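Local atomic coordinates of lipase (Streptomyces rimosus, PDB entry 5MAL), a protein that hydrolyses triacylglycerols and other esters as a secreted multifunctional lipase of the SGNH hydrolase superfamily, favouring medium-length acyl chains. Residues Ser53-Leu61 with Ser76-Ala84; Leu139-Leu147 with Arg160-Asn171. One frame throughout, in Å; residues are numbered along the deposited sequence.

Interaction 1 (Ser53-Leu61 with Ser76-Ala84)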
# COMPACT_ATOMS: atom_id res chain seq x y z
N SER A 53 3.27 -0.34 9.66
CA SER A 53 2.92 1.05 9.44
C SER A 53 4.18 1.91 9.45
O SER A 53 5.05 1.74 10.31
CB SER A 53 1.95 1.53 10.51
OG SER A 53 1.67 2.91 10.33
N GLY A 54 4.28 2.82 8.49
CA GLY A 54 5.40 3.74 8.44
C GLY A 54 6.58 3.24 7.65
O GLY A 54 7.52 4.00 7.40
N ALA A 55 6.54 1.97 7.25
CA ALA A 55 7.68 1.35 6.57
C ALA A 55 8.05 2.02 5.26
O ALA A 55 7.21 2.30 4.41
CB ALA A 55 7.43 -0.13 6.32
N ARG A 56 9.35 2.26 5.12
CA ARG A 56 9.96 2.61 3.86
C ARG A 56 10.64 1.37 3.33
O ARG A 56 10.77 0.39 4.07
CB ARG A 56 10.99 3.73 4.01
CG ARG A 56 10.43 5.13 4.23
CD ARG A 56 11.57 6.11 4.49
NE ARG A 56 11.15 7.50 4.31
CZ ARG A 56 10.36 8.17 5.14
NH1 ARG A 56 9.88 7.58 6.23
NH2 ARG A 56 10.04 9.44 4.89
N THR A 57 11.12 1.43 2.09
CA THR A 57 11.88 0.32 1.52
C THR A 57 13.04 -0.08 2.43
O THR A 57 13.35 -1.27 2.56
CB THR A 57 12.43 0.67 0.12
OG1 THR A 57 13.24 1.85 0.21
CG2 THR A 57 11.29 0.90 -0.88
N GLY A 58 13.66 0.90 3.08
CA GLY A 58 14.77 0.66 3.98
C GLY A 58 14.36 -0.11 5.23
O GLY A 58 15.12 -0.91 5.78
N ASP A 59 13.14 0.14 5.67
CA ASP A 59 12.59 -0.56 6.82
C ASP A 59 12.26 -2.00 6.44
O ASP A 59 12.39 -2.91 7.25
CB ASP A 59 11.36 0.16 7.34
CG ASP A 59 11.66 1.58 7.74
OD1 ASP A 59 12.53 1.77 8.61
OD2 ASP A 59 11.07 2.51 7.14
N VAL A 60 11.83 -2.19 5.20
CA VAL A 60 11.56 -3.54 4.73
C VAL A 60 12.88 -4.33 4.78
O VAL A 60 12.92 -5.46 5.27
CB VAL A 60 10.96 -3.56 3.31
CG1 VAL A 60 10.82 -4.98 2.83
CG2 VAL A 60 9.59 -2.86 3.29
N LEU A 61 13.95 -3.70 4.31
CA LEU A 61 15.27 -4.33 4.31
C LEU A 61 15.78 -4.62 5.73
O LEU A 61 16.33 -5.68 5.99
CB LEU A 61 16.27 -3.44 3.57
CG LEU A 61 15.98 -3.24 2.08
CD1 LEU A 61 16.92 -2.22 1.47
CD2 LEU A 61 16.09 -4.55 1.36
N SER A 76 3.74 -10.98 -0.59
CA SER A 76 2.99 -9.81 -1.03
C SER A 76 3.66 -8.56 -0.49
O SER A 76 4.32 -8.59 0.55
CB SER A 76 1.53 -9.86 -0.58
OG SER A 76 1.43 -9.95 0.83
N ILE A 77 3.47 -7.44 -1.17
CA ILE A 77 4.04 -6.21 -0.66
C ILE A 77 3.36 -4.98 -1.24
O ILE A 77 2.98 -4.98 -2.41
CB ILE A 77 5.56 -6.15 -0.95
CG1 ILE A 77 6.20 -4.95 -0.24
CG2 ILE A 77 5.83 -6.16 -2.46
CD1 ILE A 77 7.73 -5.01 -0.21
N THR A 78 3.15 -3.98 -0.39
CA THR A 78 2.94 -2.61 -0.82
C THR A 78 4.08 -1.84 -0.16
O THR A 78 4.27 -1.93 1.03
CB THR A 78 1.57 -2.01 -0.40
OG1 THR A 78 1.44 -2.05 1.02
CG2 THR A 78 0.41 -2.77 -1.03
N ILE A 79 4.89 -1.14 -0.95
CA ILE A 79 5.94 -0.32 -0.35
C ILE A 79 6.33 0.76 -1.34
O ILE A 79 6.21 0.57 -2.55
CB ILE A 79 7.20 -1.14 0.04
CG1 ILE A 79 8.05 -0.37 1.06
CG2 ILE A 79 8.02 -1.50 -1.19
CD1 ILE A 79 7.40 -0.22 2.43
N GLY A 80 6.75 1.90 -0.81
CA GLY A 80 7.17 2.99 -1.66
C GLY A 80 6.45 4.29 -1.37
O GLY A 80 6.99 5.37 -1.61
N GLY A 81 5.24 4.19 -0.86
CA GLY A 81 4.48 5.38 -0.52
C GLY A 81 5.20 6.22 0.52
O GLY A 81 5.31 7.44 0.38
N ASN A 82 5.71 5.58 1.56
CA ASN A 82 6.38 6.32 2.63
C ASN A 82 7.73 6.85 2.19
O ASN A 82 8.18 7.90 2.66
CB ASN A 82 6.53 5.44 3.86
CG ASN A 82 5.22 5.31 4.64
OD1 ASN A 82 4.59 6.32 4.96
ND2 ASN A 82 4.81 4.09 4.92
N ASP A 83 8.38 6.13 1.28
CA ASP A 83 9.62 6.62 0.70
C ASP A 83 9.37 7.95 0.00
O ASP A 83 10.20 8.85 0.06
CB ASP A 83 10.19 5.61 -0.29
CG ASP A 83 10.51 4.28 0.37
OD1 ASP A 83 9.58 3.52 0.64
OD2 ASP A 83 11.70 4.01 0.64
N ALA A 84 8.21 8.06 -0.63
CA ALA A 84 7.87 9.25 -1.38
C ALA A 84 7.24 10.30 -0.46
O ALA A 84 6.93 11.41 -0.88
CB ALA A 84 6.93 8.90 -2.52
O HOH W 1 2.92 3.38 6.27
O HOH W 2 6.01 2.67 1.86
O HOH W 3 12.78 8.22 1.95
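N82 and D83, from the Gly-Asn-Asp motif of the SGNH hydrolase fold, reach from the loop after strand 74-78 to A55, R56 and T57 at the start of helix 57-64. The carboxylate of D83 faces the first helical turn: the T57 N-H is shared between the syn lone pairs of OD1 and OD2, each 3.0 Å from N. With OG1 between its backbone N and carbonyl carbon (chi1 57°), T57 also donates its hydroxyl to D83 OD2, 2.7 Å from OG1. Replacing D83 by an alanine removes the carboxylate and would probably leave both T57 donors without their acceptor and loosen the helix start from the loop.

N82 ND2 donates to A55 O at 3.0 Å, arriving from above the carbonyl plane. The same oxygen accepts from a water that takes up the G80 and N82 amides, so three backbone groups share one solvent molecule. N82 lies close to the nucleophile S10, and by family analogy G54 N and N82 ND2 probably belong to the oxyanion hole; a water accepts from G54 N there. Beneath this polar layer V60 and I79 meet tip to tip, V60 CG2 lying 3.5 Å from I79 CD1.

Interaction 2 (Leu139-Leu147 with Arg160-Asn171)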
# COMPACT_ATOMS: atom_id res chain seq x y z
N LEU A 139 1.38 -5.15 -4.79
CA LEU A 139 0.10 -4.50 -4.92
C LEU A 139 0.33 -3.00 -4.95
O LEU A 139 1.22 -2.49 -4.26
CB LEU A 139 -0.83 -4.89 -3.79
CG LEU A 139 -1.32 -6.34 -3.85
CD1 LEU A 139 -0.40 -7.32 -3.14
CD2 LEU A 139 -2.72 -6.42 -3.26
N GLY A 140 -0.43 -2.31 -5.77
CA GLY A 140 -0.29 -0.87 -5.87
C GLY A 140 -1.08 -0.13 -4.79
O GLY A 140 -1.54 -0.72 -3.81
N TYR A 141 -1.21 1.18 -4.99
CA TYR A 141 -2.02 2.02 -4.12
C TYR A 141 -3.22 2.48 -4.90
O TYR A 141 -3.18 2.55 -6.13
CB TYR A 141 -1.22 3.22 -3.61
CG TYR A 141 0.01 2.86 -2.82
CD1 TYR A 141 -0.05 2.69 -1.45
CD2 TYR A 141 1.23 2.68 -3.46
CE1 TYR A 141 1.08 2.34 -0.72
CE2 TYR A 141 2.37 2.34 -2.74
CZ TYR A 141 2.29 2.18 -1.38
OH TYR A 141 3.41 1.85 -0.64
N PRO A 142 -4.32 2.79 -4.21
CA PRO A 142 -5.48 3.26 -4.98
C PRO A 142 -5.33 4.74 -5.25
O PRO A 142 -4.73 5.44 -4.43
CB PRO A 142 -6.65 2.98 -4.03
CG PRO A 142 -6.06 3.16 -2.66
CD PRO A 142 -4.62 2.66 -2.77
N ARG A 143 -5.83 5.21 -6.39
CA ARG A 143 -6.09 6.63 -6.53
C ARG A 143 -7.03 7.00 -5.39
O ARG A 143 -8.00 6.29 -5.13
CB ARG A 143 -6.72 6.96 -7.89
CG ARG A 143 -5.72 7.12 -9.02
CD ARG A 143 -6.44 7.53 -10.29
NE ARG A 143 -7.45 6.54 -10.64
CZ ARG A 143 -7.27 5.58 -11.53
NH1 ARG A 143 -6.12 5.49 -12.19
NH2 ARG A 143 -8.25 4.71 -11.77
N PHE A 144 -6.74 8.10 -4.70
CA PHE A 144 -7.49 8.43 -3.50
C PHE A 144 -8.86 9.04 -3.79
O PHE A 144 -9.76 8.94 -2.96
CB PHE A 144 -6.71 9.41 -2.63
CG PHE A 144 -5.56 8.80 -1.86
CD1 PHE A 144 -5.44 7.43 -1.72
CD2 PHE A 144 -4.62 9.62 -1.25
CE1 PHE A 144 -4.39 6.88 -1.01
CE2 PHE A 144 -3.56 9.08 -0.53
CZ PHE A 144 -3.44 7.70 -0.42
N TYR A 145 -9.02 9.68 -4.95
CA TYR A 145 -10.20 10.50 -5.21
C TYR A 145 -10.92 10.17 -6.49
O TYR A 145 -10.30 9.84 -7.51
CB TYR A 145 -9.80 11.99 -5.24
CG TYR A 145 -9.40 12.49 -3.90
CD1 TYR A 145 -10.36 12.78 -2.95
CD2 TYR A 145 -8.05 12.67 -3.57
CE1 TYR A 145 -10.02 13.23 -1.70
CE2 TYR A 145 -7.70 13.13 -2.31
CZ TYR A 145 -8.69 13.41 -1.38
OH TYR A 145 -8.39 13.86 -0.11
N LYS A 146 -12.25 10.27 -6.44
CA LYS A 146 -13.05 10.33 -7.65
C LYS A 146 -13.15 11.79 -8.03
O LYS A 146 -13.53 12.63 -7.20
CB LYS A 146 -14.45 9.76 -7.43
CG LYS A 146 -15.39 10.07 -8.60
CD LYS A 146 -16.84 9.82 -8.21
CE LYS A 146 -17.73 9.57 -9.44
NZ LYS A 146 -17.13 10.14 -10.68
N LEU A 147 -12.80 12.12 -9.27
CA LEU A 147 -12.86 13.50 -9.72
C LEU A 147 -14.17 13.80 -10.45
O LEU A 147 -14.80 12.89 -10.99
CB LEU A 147 -11.68 13.80 -10.63
CG LEU A 147 -10.28 13.55 -10.05
CD1 LEU A 147 -9.22 14.03 -11.03
CD2 LEU A 147 -10.12 14.24 -8.70
N ARG A 160 -6.82 17.06 -5.22
CA ARG A 160 -7.27 15.68 -5.38
C ARG A 160 -6.67 15.06 -6.61
O ARG A 160 -6.18 13.93 -6.59
CB ARG A 160 -8.80 15.62 -5.47
CG ARG A 160 -9.50 16.04 -4.21
CD ARG A 160 -11.00 16.19 -4.43
NE ARG A 160 -11.50 17.37 -3.74
CZ ARG A 160 -12.65 17.98 -4.02
NH1 ARG A 160 -13.43 17.51 -4.99
NH2 ARG A 160 -13.01 19.05 -3.33
N ALA A 161 -6.72 15.81 -7.71
CA ALA A 161 -6.19 15.33 -8.97
C ALA A 161 -4.69 15.10 -8.88
O ALA A 161 -4.18 14.14 -9.44
CB ALA A 161 -6.49 16.31 -10.05
N ALA A 162 -4.01 15.99 -8.17
CA ALA A 162 -2.56 15.91 -8.02
C ALA A 162 -2.16 14.68 -7.22
O ALA A 162 -1.21 13.98 -7.58
CB ALA A 162 -2.03 17.18 -7.35
N ILE A 163 -2.88 14.44 -6.13
CA ILE A 163 -2.71 13.23 -5.33
C ILE A 163 -3.01 11.98 -6.15
O ILE A 163 -2.31 10.98 -6.04
CB ILE A 163 -3.62 13.26 -4.10
CG1 ILE A 163 -3.03 14.18 -3.06
CG2 ILE A 163 -3.76 11.91 -3.48
CD1 ILE A 163 -4.06 14.92 -2.33
N ASN A 164 -4.06 12.03 -6.96
CA ASN A 164 -4.36 10.92 -7.86
C ASN A 164 -3.19 10.65 -8.80
O ASN A 164 -2.83 9.51 -9.06
CB ASN A 164 -5.61 11.20 -8.68
CG ASN A 164 -6.89 10.86 -7.95
OD1 ASN A 164 -6.87 10.50 -6.78
ND2 ASN A 164 -8.00 10.98 -8.64
N ALA A 165 -2.62 11.73 -9.33
CA ALA A 165 -1.51 11.62 -10.26
C ALA A 165 -0.30 10.97 -9.61
O ALA A 165 0.40 10.18 -10.24
CB ALA A 165 -1.14 13.00 -10.82
N ALA A 166 -0.06 11.32 -8.34
CA ALA A 166 0.99 10.69 -7.54
C ALA A 166 0.74 9.20 -7.45
O ALA A 166 1.65 8.40 -7.61
CB ALA A 166 1.05 11.31 -6.15
N ALA A 167 -0.51 8.82 -7.18
CA ALA A 167 -0.87 7.40 -7.16
C ALA A 167 -0.61 6.77 -8.52
O ALA A 167 -0.01 5.71 -8.61
CB ALA A 167 -2.33 7.24 -6.78
N ASP A 168 -1.08 7.44 -9.57
CA ASP A 168 -0.86 6.95 -10.92
C ASP A 168 0.63 6.76 -11.17
O ASP A 168 1.06 5.71 -11.69
CB ASP A 168 -1.45 7.90 -11.96
CG ASP A 168 -2.96 7.84 -12.02
OD1 ASP A 168 -3.55 6.97 -11.35
OD2 ASP A 168 -3.57 8.65 -12.76
N ASP A 169 1.43 7.75 -10.77
CA ASP A 169 2.88 7.68 -10.93
C ASP A 169 3.44 6.48 -10.19
O ASP A 169 4.22 5.72 -10.76
CB ASP A 169 3.57 8.94 -10.40
CG ASP A 169 3.45 10.13 -11.35
OD1 ASP A 169 2.80 10.02 -12.40
OD2 ASP A 169 4.00 11.20 -11.01
N ILE A 170 3.06 6.31 -8.93
CA ILE A 170 3.69 5.26 -8.14
C ILE A 170 3.28 3.90 -8.66
O ILE A 170 4.11 2.98 -8.65
CB ILE A 170 3.41 5.39 -6.61
CG1 ILE A 170 4.46 4.62 -5.82
CG2 ILE A 170 1.99 4.97 -6.24
CD1 ILE A 170 4.54 5.03 -4.38
N ASN A 171 2.05 3.79 -9.15
CA ASN A 171 1.56 2.52 -9.70
C ASN A 171 2.24 2.16 -11.02
O ASN A 171 2.54 0.99 -11.27
CB ASN A 171 0.05 2.56 -9.87
CG ASN A 171 -0.66 2.51 -8.53
OD1 ASN A 171 -0.13 1.94 -7.57
ND2 ASN A 171 -1.85 3.11 -8.46
O HOH W 4 -4.04 9.09 -4.69
O HOH W 5 -13.89 15.28 -6.50
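Y141 is gripped through its backbone by the side-chain amide of N171, a worked example of a side-chain amide pairing with both the N-H and the C=O of one loop residue. Its N-H meets a lone pair of N171 OD1 at 2.9 Å, while N171 ND2 returns a bond of 2.7 Å to Y141 O. The Y141 ring crosses I170 at a slant, I170 CG2 lying 3.7 Å from Y141 CD2, and its hydroxyl goes on to D9 and the G81 amide. The R143 side chain bends at chi3 (-58°), bringing NH1 to D168 OD1 in a 3.1 Å salt bridge with the guanidinium and carboxylate planes nearly perpendicular; A167 CB packs against R143 CA. This loop leads from strand 135-139 into helix 159-180, the crossover to parallel strand 184-186 in the alpha/beta/alpha sandwich, and here it lies back along the helix it feeds. F144 CD2 presses on I163 CG2, while a water accepts from F144 N. Two turns before N171, N164 repeats the amide grip on Y145: OD1 accepts from Y145 N in plane, and ND2 binds Y145 O at 2.8 Å. R160 CG sits over the centre of the Y145 ring, a CH-pi contact 3.5 Å from its centroid, while R160 NE bonds L155 O and the Y145 hydroxyl meets Y215. Last, L147 CD1 lies against A161 CB.

From the N terminus, strand 3-8 leads to the nucleophile S10, and the chain then reaches interaction 1, which closes a loop by joining 53-61 to 76-84 across fourteen intervening residues. Only after this does interaction 2 open: it joins 139-147, which runs on from the end of strand 135-139, to 160-171 in helix 159-180, with twelve residues between. The two follow in series, neither nested nor crossed, with centres about 17 Å apart. They adjoin where their strands run side by side: I77 O probably bonds L139 N, 2.9 Å away. Together they tie the loops beyond two neighbouring strands of the parallel sheet to helices 57-64 and 159-180.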